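Local atomic coordinates of N-acetylglucosaminidase (Paenibacillus barengoltzii, PDB entry 6INX), a protein that probably hydrolyses beta-1,4 linkages of N-acetylglucosamine in N-glycan cores and related oligosaccharides. Residues A[17-22]-A[324-329]; A[51-56]-A[63-68]; A[24-29]-A[337-342]; A[261-266]-A[270-275]. All blocks are in the same frame, centred on the assembly; numbering follows the deposited sequence.

Contact 1. Residues A[17-22]-A[324-329]; sequences PELTKE and WEYGCD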
# COMPACT_ATOMS: atom_id res chain seq x y z
N PRO A 17 -28.92 -24.26 5.06
CA PRO A 17 -29.73 -25.39 4.55
C PRO A 17 -29.23 -25.96 3.23
O PRO A 17 -29.62 -27.08 2.88
CB PRO A 17 -31.13 -24.78 4.40
CG PRO A 17 -31.13 -23.58 5.28
CD PRO A 17 -29.73 -23.05 5.23
N GLU A 18 -28.40 -25.24 2.49
CA GLU A 18 -27.90 -25.77 1.23
C GLU A 18 -26.76 -26.77 1.41
O GLU A 18 -26.41 -27.45 0.44
CB GLU A 18 -27.46 -24.62 0.32
CG GLU A 18 -28.56 -23.62 0.04
CD GLU A 18 -28.05 -22.33 -0.56
OE1 GLU A 18 -26.89 -22.31 -1.03
OE2 GLU A 18 -28.80 -21.33 -0.55
N LEU A 19 -26.20 -26.88 2.61
CA LEU A 19 -25.10 -27.81 2.83
C LEU A 19 -25.59 -29.25 2.71
O LEU A 19 -26.58 -29.64 3.34
CB LEU A 19 -24.48 -27.58 4.21
CG LEU A 19 -23.58 -26.35 4.33
CD1 LEU A 19 -23.43 -25.94 5.78
CD2 LEU A 19 -22.22 -26.62 3.71
N THR A 20 -24.89 -30.04 1.90
CA THR A 20 -25.18 -31.45 1.72
C THR A 20 -24.17 -32.29 2.48
O THR A 20 -23.10 -31.81 2.87
CB THR A 20 -25.12 -31.81 0.23
OG1 THR A 20 -23.77 -31.69 -0.23
CG2 THR A 20 -26.02 -30.89 -0.58
N LYS A 21 -24.51 -33.56 2.69
CA LYS A 21 -23.60 -34.45 3.41
C LYS A 21 -22.26 -34.56 2.70
O LYS A 21 -21.20 -34.54 3.35
CB LYS A 21 -24.23 -35.83 3.61
CG LYS A 21 -23.26 -36.86 4.19
CD LYS A 21 -23.91 -37.71 5.27
CE LYS A 21 -24.71 -38.85 4.67
NZ LYS A 21 -25.36 -39.68 5.72
N GLU A 22 -22.27 -34.68 1.37
CA GLU A 22 -21.03 -34.80 0.62
C GLU A 22 -20.13 -33.58 0.82
O GLU A 22 -18.91 -33.72 0.98
CB GLU A 22 -21.30 -35.04 -0.87
CG GLU A 22 -20.19 -34.55 -1.78
CD GLU A 22 -20.24 -35.14 -3.17
OE1 GLU A 22 -21.34 -35.49 -3.64
OE2 GLU A 22 -19.16 -35.26 -3.81
N TRP A 324 -13.99 -17.68 1.47
CA TRP A 324 -15.19 -16.86 1.45
C TRP A 324 -15.72 -16.90 0.03
O TRP A 324 -14.99 -16.53 -0.90
CB TRP A 324 -14.87 -15.40 1.80
CG TRP A 324 -16.11 -14.55 1.75
CD1 TRP A 324 -16.67 -13.97 0.65
CD2 TRP A 324 -17.00 -14.28 2.84
NE1 TRP A 324 -17.83 -13.32 0.99
CE2 TRP A 324 -18.06 -13.51 2.33
CE3 TRP A 324 -16.99 -14.61 4.19
CZ2 TRP A 324 -19.10 -13.06 3.14
CZ3 TRP A 324 -18.02 -14.17 4.99
CH2 TRP A 324 -19.06 -13.40 4.46
N GLU A 325 -16.97 -17.35 -0.17
CA GLU A 325 -17.91 -17.90 0.81
C GLU A 325 -18.66 -19.03 0.07
O GLU A 325 -18.72 -19.03 -1.16
CB GLU A 325 -18.88 -16.80 1.26
CG GLU A 325 -19.95 -17.23 2.28
CD GLU A 325 -21.23 -17.71 1.61
OE1 GLU A 325 -21.43 -17.41 0.42
OE2 GLU A 325 -22.04 -18.41 2.26
N TYR A 326 -19.25 -19.97 0.83
CA TYR A 326 -19.82 -21.19 0.27
C TYR A 326 -20.76 -20.94 -0.92
O TYR A 326 -20.67 -21.62 -1.95
CB TYR A 326 -20.55 -21.94 1.38
CG TYR A 326 -21.45 -23.07 0.94
CD1 TYR A 326 -20.96 -24.36 0.81
CD2 TYR A 326 -22.80 -22.85 0.69
CE1 TYR A 326 -21.80 -25.40 0.41
CE2 TYR A 326 -23.63 -23.87 0.29
CZ TYR A 326 -23.13 -25.14 0.16
OH TYR A 326 -23.98 -26.15 -0.23
N GLY A 327 -21.67 -19.98 -0.79
CA GLY A 327 -22.67 -19.71 -1.81
C GLY A 327 -22.18 -19.03 -3.06
O GLY A 327 -22.95 -18.87 -4.02
N CYS A 328 -20.92 -18.61 -3.09
CA CYS A 328 -20.38 -17.89 -4.24
C CYS A 328 -19.99 -18.81 -5.39
O CYS A 328 -19.68 -18.30 -6.48
CB CYS A 328 -19.14 -17.10 -3.83
SG CYS A 328 -19.46 -15.84 -2.61
N ASP A 329 -19.97 -20.12 -5.18
CA ASP A 329 -19.60 -21.07 -6.23
C ASP A 329 -20.61 -22.21 -6.26
O ASP A 329 -20.41 -23.23 -5.60
CB ASP A 329 -18.20 -21.60 -6.05
CG ASP A 329 -17.86 -22.66 -7.09
OD1 ASP A 329 -18.48 -22.61 -8.17
OD2 ASP A 329 -17.01 -23.54 -6.83

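Contact 2. Residues A[51-56]-A[63-68]; sequences KLLPEL and LTILLS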
# COMPACT_ATOMS: atom_id res chain seq x y z
N LYS A 51 -30.81 -23.82 14.36
CA LYS A 51 -31.37 -25.09 14.80
C LYS A 51 -30.95 -26.25 13.92
O LYS A 51 -31.13 -27.41 14.32
CB LYS A 51 -32.90 -25.02 14.85
CG LYS A 51 -33.45 -24.03 15.87
CD LYS A 51 -32.77 -24.17 17.21
CE LYS A 51 -33.76 -23.92 18.35
NZ LYS A 51 -34.98 -23.20 17.89
N LEU A 52 -30.39 -25.98 12.74
CA LEU A 52 -29.91 -27.02 11.84
C LEU A 52 -28.57 -27.61 12.26
O LEU A 52 -28.18 -28.65 11.74
CB LEU A 52 -29.80 -26.44 10.42
CG LEU A 52 -29.54 -27.38 9.24
CD1 LEU A 52 -30.59 -28.49 9.18
CD2 LEU A 52 -29.49 -26.61 7.93
N LEU A 53 -27.87 -26.98 13.20
CA LEU A 53 -26.50 -27.39 13.50
C LEU A 53 -26.35 -28.82 14.01
O LEU A 53 -25.43 -29.51 13.55
CB LEU A 53 -25.81 -26.37 14.42
CG LEU A 53 -25.80 -24.93 13.92
CD1 LEU A 53 -24.95 -24.08 14.85
CD2 LEU A 53 -25.30 -24.83 12.47
N PRO A 54 -27.19 -29.33 14.93
CA PRO A 54 -27.04 -30.73 15.34
C PRO A 54 -27.07 -31.72 14.18
O PRO A 54 -26.31 -32.69 14.19
CB PRO A 54 -28.20 -30.94 16.31
CG PRO A 54 -28.41 -29.59 16.91
CD PRO A 54 -28.16 -28.62 15.79
N GLU A 55 -27.93 -31.49 13.18
CA GLU A 55 -27.98 -32.40 12.04
C GLU A 55 -26.72 -32.31 11.20
O GLU A 55 -26.24 -33.33 10.68
CB GLU A 55 -29.22 -32.13 11.19
CG GLU A 55 -29.27 -32.91 9.87
CD GLU A 55 -29.39 -34.42 10.06
OE1 GLU A 55 -28.35 -35.11 10.10
OE2 GLU A 55 -30.53 -34.92 10.16
N LEU A 56 -26.17 -31.10 11.05
CA LEU A 56 -24.91 -30.97 10.31
C LEU A 56 -23.80 -31.73 11.02
O LEU A 56 -22.98 -32.40 10.38
CB LEU A 56 -24.55 -29.49 10.15
CG LEU A 56 -25.56 -28.60 9.44
CD1 LEU A 56 -24.99 -27.19 9.25
CD2 LEU A 56 -25.99 -29.19 8.10
N LEU A 63 -16.68 -32.39 12.14
CA LEU A 63 -16.78 -30.99 11.73
C LEU A 63 -16.83 -30.08 12.95
O LEU A 63 -17.55 -30.36 13.91
CB LEU A 63 -18.06 -30.82 10.91
CG LEU A 63 -18.43 -29.44 10.39
CD1 LEU A 63 -17.42 -28.99 9.34
CD2 LEU A 63 -19.83 -29.48 9.80
N THR A 64 -16.05 -28.99 12.91
CA THR A 64 -16.09 -27.96 13.94
C THR A 64 -16.87 -26.76 13.39
O THR A 64 -16.55 -26.26 12.31
CB THR A 64 -14.66 -27.54 14.31
OG1 THR A 64 -13.93 -28.66 14.82
CG2 THR A 64 -14.65 -26.43 15.36
N ILE A 65 -17.88 -26.31 14.13
CA ILE A 65 -18.78 -25.25 13.68
C ILE A 65 -18.56 -24.03 14.55
O ILE A 65 -18.85 -24.05 15.75
CB ILE A 65 -20.25 -25.70 13.70
CG1 ILE A 65 -20.44 -26.95 12.85
CG2 ILE A 65 -21.16 -24.58 13.19
CD1 ILE A 65 -21.88 -27.42 12.79
N LEU A 66 -18.05 -22.95 13.95
CA LEU A 66 -17.79 -21.71 14.66
C LEU A 66 -18.81 -20.64 14.27
O LEU A 66 -19.30 -20.61 13.13
CB LEU A 66 -16.39 -21.19 14.34
CG LEU A 66 -15.26 -22.21 14.53
CD1 LEU A 66 -13.93 -21.63 14.08
CD2 LEU A 66 -15.20 -22.69 15.97
N LEU A 67 -19.13 -19.77 15.21
CA LEU A 67 -19.91 -18.58 14.90
C LEU A 67 -18.94 -17.45 14.62
O LEU A 67 -18.16 -17.07 15.50
CB LEU A 67 -20.80 -18.20 16.08
CG LEU A 67 -21.55 -16.87 15.91
CD1 LEU A 67 -22.61 -16.94 14.81
CD2 LEU A 67 -22.19 -16.46 17.25
N SER A 68 -18.96 -16.92 13.40
CA SER A 68 -18.14 -15.76 13.09
C SER A 68 -18.88 -14.51 13.50
O SER A 68 -20.07 -14.36 13.21
CB SER A 68 -17.81 -15.71 11.60
OG SER A 68 -16.89 -14.67 11.33

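Contact 3. Residues A[24-29]-A[337-342]; sequences LKKLTH and ALYQGL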
# COMPACT_ATOMS: atom_id res chain seq x y z
N LEU A 24 -20.29 -31.48 3.45
CA LEU A 24 -19.91 -31.41 4.86
C LEU A 24 -18.72 -32.30 5.16
O LEU A 24 -17.88 -31.95 6.00
CB LEU A 24 -21.10 -31.79 5.75
CG LEU A 24 -22.26 -30.79 5.73
CD1 LEU A 24 -23.56 -31.42 6.26
CD2 LEU A 24 -21.92 -29.55 6.54
N LYS A 25 -18.61 -33.44 4.47
CA LYS A 25 -17.50 -34.35 4.72
C LYS A 25 -16.18 -33.83 4.17
O LYS A 25 -15.12 -34.33 4.56
CB LYS A 25 -17.80 -35.73 4.11
CG LYS A 25 -18.89 -36.50 4.83
CD LYS A 25 -18.31 -37.63 5.68
CE LYS A 25 -19.39 -38.31 6.50
NZ LYS A 25 -18.83 -39.08 7.65
N LYS A 26 -16.22 -32.83 3.29
CA LYS A 26 -15.01 -32.24 2.74
C LYS A 26 -14.46 -31.11 3.60
O LYS A 26 -13.31 -30.71 3.40
CB LYS A 26 -15.27 -31.74 1.32
CG LYS A 26 -15.64 -32.86 0.36
CD LYS A 26 -15.96 -32.37 -1.03
CE LYS A 26 -16.48 -33.51 -1.90
NZ LYS A 26 -17.01 -33.03 -3.21
N LEU A 27 -15.26 -30.59 4.52
CA LEU A 27 -14.85 -29.49 5.39
C LEU A 27 -14.40 -30.01 6.74
O LEU A 27 -14.90 -31.02 7.25
CB LEU A 27 -16.03 -28.53 5.59
CG LEU A 27 -16.58 -27.88 4.33
CD1 LEU A 27 -17.91 -27.21 4.60
CD2 LEU A 27 -15.58 -26.88 3.78
N THR A 28 -13.43 -29.32 7.33
CA THR A 28 -13.11 -29.54 8.74
C THR A 28 -13.78 -28.51 9.64
O THR A 28 -14.09 -28.81 10.79
CB THR A 28 -11.60 -29.53 8.98
OG1 THR A 28 -11.06 -28.23 8.71
CG2 THR A 28 -10.91 -30.54 8.08
N HIS A 29 -14.05 -27.32 9.11
CA HIS A 29 -14.64 -26.23 9.88
C HIS A 29 -15.64 -25.48 9.01
O HIS A 29 -15.44 -25.32 7.80
CB HIS A 29 -13.57 -25.21 10.31
CG HIS A 29 -12.60 -25.73 11.31
ND1 HIS A 29 -11.62 -26.65 10.99
CD2 HIS A 29 -12.45 -25.47 12.63
CE1 HIS A 29 -10.91 -26.93 12.07
NE2 HIS A 29 -11.39 -26.23 13.07
N ALA A 337 -11.65 -28.60 -5.42
CA ALA A 337 -10.22 -28.38 -5.63
C ALA A 337 -9.48 -28.21 -4.31
O ALA A 337 -8.36 -28.72 -4.15
CB ALA A 337 -10.02 -27.15 -6.52
N LEU A 338 -10.08 -27.48 -3.36
CA LEU A 338 -9.47 -27.31 -2.05
C LEU A 338 -9.37 -28.65 -1.32
O LEU A 338 -8.32 -28.99 -0.76
CB LEU A 338 -10.30 -26.32 -1.24
CG LEU A 338 -9.63 -25.60 -0.08
CD1 LEU A 338 -8.46 -24.82 -0.61
CD2 LEU A 338 -10.64 -24.67 0.59
N TYR A 339 -10.46 -29.41 -1.32
CA TYR A 339 -10.47 -30.71 -0.66
C TYR A 339 -9.42 -31.65 -1.26
O TYR A 339 -8.70 -32.33 -0.52
CB TYR A 339 -11.87 -31.32 -0.78
CG TYR A 339 -11.97 -32.73 -0.26
CD1 TYR A 339 -11.89 -32.99 1.11
CD2 TYR A 339 -12.14 -33.80 -1.12
CE1 TYR A 339 -11.98 -34.28 1.59
CE2 TYR A 339 -12.23 -35.09 -0.65
CZ TYR A 339 -12.15 -35.32 0.71
OH TYR A 339 -12.24 -36.61 1.19
N GLN A 340 -9.32 -31.70 -2.58
CA GLN A 340 -8.34 -32.56 -3.23
C GLN A 340 -6.92 -32.10 -2.94
O GLN A 340 -6.01 -32.93 -2.81
CB GLN A 340 -8.55 -32.56 -4.73
CG GLN A 340 -9.85 -33.15 -5.19
CD GLN A 340 -10.11 -32.80 -6.64
OE1 GLN A 340 -9.30 -32.11 -7.28
NE2 GLN A 340 -11.25 -33.23 -7.15
N GLY A 341 -6.70 -30.79 -2.88
CA GLY A 341 -5.35 -30.27 -2.71
C GLY A 341 -4.79 -30.45 -1.32
O GLY A 341 -3.57 -30.33 -1.14
N LEU A 342 -5.63 -30.73 -0.33
CA LEU A 342 -5.16 -30.83 1.05
C LEU A 342 -5.35 -32.23 1.62
O LEU A 342 -5.74 -33.15 0.90
CB LEU A 342 -5.86 -29.79 1.92
CG LEU A 342 -5.46 -28.35 1.59
CD1 LEU A 342 -6.34 -27.38 2.37
CD2 LEU A 342 -3.99 -28.11 1.91

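Contact 4. Residues A[261-266]-A[270-275]; sequences YGPDFT and AEYIDR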
# COMPACT_ATOMS: atom_id res chain seq x y z
N TYR A 261 -16.49 -5.16 -5.96
CA TYR A 261 -16.78 -6.57 -6.16
C TYR A 261 -17.10 -6.83 -7.63
O TYR A 261 -17.82 -6.06 -8.27
CB TYR A 261 -17.97 -7.01 -5.31
CG TYR A 261 -17.63 -7.19 -3.86
CD1 TYR A 261 -16.77 -8.20 -3.44
CD2 TYR A 261 -18.17 -6.34 -2.90
CE1 TYR A 261 -16.47 -8.36 -2.11
CE2 TYR A 261 -17.87 -6.50 -1.57
CZ TYR A 261 -17.02 -7.51 -1.17
OH TYR A 261 -16.72 -7.66 0.16
N GLY A 262 -16.57 -7.92 -8.15
CA GLY A 262 -16.95 -8.40 -9.45
C GLY A 262 -17.88 -9.58 -9.31
O GLY A 262 -18.42 -9.86 -8.24
N PRO A 263 -18.06 -10.31 -10.40
CA PRO A 263 -18.92 -11.49 -10.36
C PRO A 263 -18.38 -12.55 -9.40
O PRO A 263 -17.17 -12.68 -9.19
CB PRO A 263 -18.90 -12.00 -11.80
CG PRO A 263 -18.49 -10.79 -12.63
CD PRO A 263 -17.56 -10.01 -11.76
N ASP A 264 -19.29 -13.31 -8.79
CA ASP A 264 -18.84 -14.48 -8.05
C ASP A 264 -18.40 -15.57 -9.02
O ASP A 264 -18.55 -15.45 -10.24
CB ASP A 264 -19.89 -14.97 -7.05
CG ASP A 264 -21.18 -15.46 -7.70
OD1 ASP A 264 -21.23 -15.72 -8.91
OD2 ASP A 264 -22.17 -15.61 -6.95
N PHE A 265 -17.82 -16.64 -8.48
CA PHE A 265 -17.29 -17.67 -9.37
C PHE A 265 -18.38 -18.31 -10.23
O PHE A 265 -18.14 -18.64 -11.39
CB PHE A 265 -16.48 -18.72 -8.62
CG PHE A 265 -15.74 -19.65 -9.53
CD1 PHE A 265 -14.56 -19.25 -10.13
CD2 PHE A 265 -16.25 -20.90 -9.84
CE1 PHE A 265 -13.87 -20.08 -10.99
CE2 PHE A 265 -15.56 -21.75 -10.70
CZ PHE A 265 -14.38 -21.33 -11.28
N THR A 266 -19.58 -18.50 -9.67
CA THR A 266 -20.70 -18.98 -10.48
C THR A 266 -20.87 -18.14 -11.74
O THR A 266 -20.94 -18.68 -12.86
CB THR A 266 -22.00 -18.91 -9.67
OG1 THR A 266 -21.82 -19.59 -8.42
CG2 THR A 266 -23.15 -19.55 -10.45
N ALA A 270 -20.05 -18.79 -15.79
CA ALA A 270 -21.17 -18.77 -16.72
C ALA A 270 -21.01 -17.72 -17.81
O ALA A 270 -21.40 -17.95 -18.96
CB ALA A 270 -22.48 -18.52 -15.97
N GLU A 271 -20.42 -16.56 -17.49
CA GLU A 271 -20.54 -15.38 -18.33
C GLU A 271 -19.21 -14.74 -18.72
O GLU A 271 -19.18 -13.97 -19.69
CB GLU A 271 -21.44 -14.34 -17.65
CG GLU A 271 -21.57 -12.96 -18.32
CD GLU A 271 -22.67 -12.92 -19.37
OE1 GLU A 271 -22.97 -11.81 -19.86
OE2 GLU A 271 -23.24 -13.99 -19.69
N TYR A 272 -18.11 -15.03 -18.03
CA TYR A 272 -16.92 -14.20 -18.22
C TYR A 272 -15.68 -14.96 -18.65
O TYR A 272 -14.91 -14.46 -19.47
CB TYR A 272 -16.59 -13.42 -16.94
CG TYR A 272 -17.55 -12.29 -16.64
CD1 TYR A 272 -18.76 -12.53 -15.99
CD2 TYR A 272 -17.24 -10.98 -16.99
CE1 TYR A 272 -19.64 -11.50 -15.70
CE2 TYR A 272 -18.12 -9.94 -16.70
CZ TYR A 272 -19.31 -10.20 -16.05
OH TYR A 272 -20.20 -9.20 -15.76
N ILE A 273 -15.42 -16.15 -18.09
CA ILE A 273 -14.15 -16.81 -18.34
C ILE A 273 -14.12 -17.27 -19.80
O ILE A 273 -14.90 -18.14 -20.20
CB ILE A 273 -13.91 -17.98 -17.38
CG1 ILE A 273 -13.81 -17.48 -15.94
CG2 ILE A 273 -12.63 -18.73 -17.79
CD1 ILE A 273 -13.79 -18.60 -14.90
N ASP A 274 -13.22 -16.68 -20.59
CA ASP A 274 -13.10 -16.98 -22.02
C ASP A 274 -14.44 -16.89 -22.75
O ASP A 274 -14.80 -17.74 -23.56
CB ASP A 274 -12.39 -18.31 -22.26
CG ASP A 274 -10.92 -18.24 -21.93
OD1 ASP A 274 -10.29 -17.22 -22.31
OD2 ASP A 274 -10.39 -19.18 -21.32
N ARG A 275 -15.18 -15.83 -22.46
CA ARG A 275 -16.52 -15.62 -23.00
C ARG A 275 -16.80 -14.12 -23.04
O ARG A 275 -16.23 -13.35 -22.27
CB ARG A 275 -17.56 -16.31 -22.12
CG ARG A 275 -18.95 -16.41 -22.73
CD ARG A 275 -19.87 -17.22 -21.81
NE ARG A 275 -19.20 -18.43 -21.37
CZ ARG A 275 -19.35 -19.61 -21.95
NH1 ARG A 275 -20.17 -19.75 -22.99
NH2 ARG A 275 -18.68 -20.67 -21.49

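Contact 1. Residues A[17-22]-A[324-329]
Tyr326 reaches Leu19 and Glu18 because its CG stands anti to the backbone N (chi1 168°), which sends the ring out of the 324-329 turn toward residues 17-22. The ring lies between two side chains. Leu19 presents the CD2 branch, 3.5 Å from Tyr326 CE1, on a slanting approach to the ring. Glu18 comes from another quarter: its OE1 lies at the ring edge, close to the ring plane and 3.8 Å from Tyr326 CE2, with the carboxylate and ring planes 43° apart. At the far end Tyr326 OH comes within 2.8 Å of Glu18 O, but its hydrogen bond goes to Glu23 OE1. That same carboxylate oxygen accepts a hydrogen bond from the backbone N of Thr20. Since Thr20 also caps the helix with its own side chain, the two residues form a capping box, to which the phenol is joined through Glu23 OE1. A phenylalanine in place of Tyr326 would probably keep the packing on Leu19 while leaving Glu23 OE1 without its phenolic partner. The turn itself is shaped by Glu325, whose OE1 takes a bond from Gly327 N at 2.9 Å from above the carboxylate plane, while its OE2 is held by Ser12 N and His15 ND1. Trp324 and Glu325 are joined by a cis peptide just after strand 320-324, a non-proline cis bond that recurs at the end of the last barrel strand in family 18 enzymes. The contact therefore joins that turn to the first beta-alpha connection of the TIM barrel.

Contact 2. Residues A[51-56]-A[63-68]
Ile65 buries more surface here than any other residue and meets both Leu53 and Leu56, which lie on one side of helix 53-59 a turn apart. With its CG2 anti to the backbone N and its CG1 anti to the carbonyl carbon (chi1 -57°), the strand residue spreads its two branches over different partners. CG2 approaches the CD1 methyl of Leu53 at 4.2 Å, the two side chains passing at a slant. The longer branch ends in CD1, which lies 4.3 Å from Leu56 CB and also 4.2 Å from Leu53 O, so the branch end also comes close to the helix backbone. Leu56 is met near its root, and its backbone O in turn lies 4.3 Å from the CD2 methyl of Leu63. At these separations the contacts are van der Waals packing, mostly between aliphatic groups. The nearest CA pairs, Leu53 with Ile65 and Leu56 with Leu63, are 8.0 and 8.3 Å apart, a spacing that side chains rather than backbone bonds must bridge. In the barrel, helix 53-59 crosses from strand 29-38 to the parallel strand 64-70, completing a beta-alpha-beta unit. Leu53 also rests on Ile32 of the preceding strand and on Leu103, while Leu56 and Leu63 both touch Leu24 of helix 21-24.

Contact 3. Residues A[24-29]-A[337-342]
Lys26 lays its aliphatic chain across one face of the Tyr339 ring, the two side chains crossing at about a right angle. CG sits almost over the ring centre, 3.8 Å from the centroid of Tyr339 and 13° off the ring normal, which makes this a CH-pi contact. CB of Lys26 lies nearer one border, 3.6 Å from Tyr339 CD1, and CD of Lys26 continues toward the other border, 4.1 Å from Tyr339 CD2. The backbone takes part as well, since Lys26 O approaches Tyr339 CD1 at 3.5 Å. On the helix side, CG of Tyr339 is anti to its backbone N (chi1 174°), directing the ring from helix 333-341 toward the Leu24 to Leu27 turn, a type I beta turn in which Lys26 occupies the third position. Beyond CG the lysine is fully extended, and its NZ runs past the ring to salt bridges with Asp336, earlier on helix 333-341, and with Glu22 on helix 21-24. Cutting Lys26 back to alanine is likely to uncover the centre of the tyrosine face and leave both carboxylates without the ammonium they share. Nearby, Leu27 and Leu338 both pack on Phe323 of strand 320-324, so the surface pairing lies outside an apolar layer on the barrel wall. Chemically, the lysine works in two parts: its methylenes provide dispersion contact with the ring, and its charge joins two acidic side chains from the first and last helices of the modelled chain.

Contact 4. Residues A[261-266]-A[270-275]
Thr266 O accepts a hydrogen bond from the backbone N of Ala270 at 3.1 Å, with an N-H...O angle of 142°. This bond spans four residues within helix 265-272, and the CB of Ala270 lies 3.5 Å from the same Thr266 O. The side chain of Thr266 faces elsewhere: its OG1 is hydrogen-bonded to both Arg330 N and Cys328 O, tying the helix start to the turn after strand 320-324. Before the helix, Asp264 is the N-cap, with OD1 bonded to Glu267 N. One residue earlier Pro263 brings its ring over a face of Tyr272. CG of Pro263 stands 3.7 Å from the ring centroid of Tyr272, 27° off the normal and displaced toward the rim, where its shortest approach is 3.4 Å to Tyr272 CE1. The two side chains cross at about a right angle in this CH-pi contact. Strand 260-264 and this helix belong to the segment between barrel strands 230-235 and 320-324 that carries a five-stranded antiparallel sheet, consistent with the alpha+beta insertion found in many family 18 chitinases. Tyr272 also meets Phe278 edge-to-face and touches Leu291 of that sheet. A second apolar pair is formed by Phe265 and Ile273. With CG anti to the backbone N (chi1 -170°), the phenylalanine swings its CE1 to 4.2 Å from Ile273 CD1, even though its CB bond leads away. Ile273 lies within the type II beta turn from Tyr272 to Arg275, and its side chain rests on Leu268 and Leu291.

From the N terminus, residues 17-22 open the loop that contact 1 closes at 324-329, and residues 24-29 open the one that contact 3 closes at 337-342. The two loops cross, and both enclose contacts 2 and 4. Contact 2 closes a short local loop on one barrel unit and touches contact 1 through Leu19 and Leu56, and contact 3 through Thr64 N and Thr28 O. Much later, contact 4 closes within the insertion, about 30 Å from contact 2 between centres, and meets contact 1 at the turn after strand 320-324, where Asp329 packs on Phe265. Together contacts 1 and 3 join the beginning of the barrel to its end.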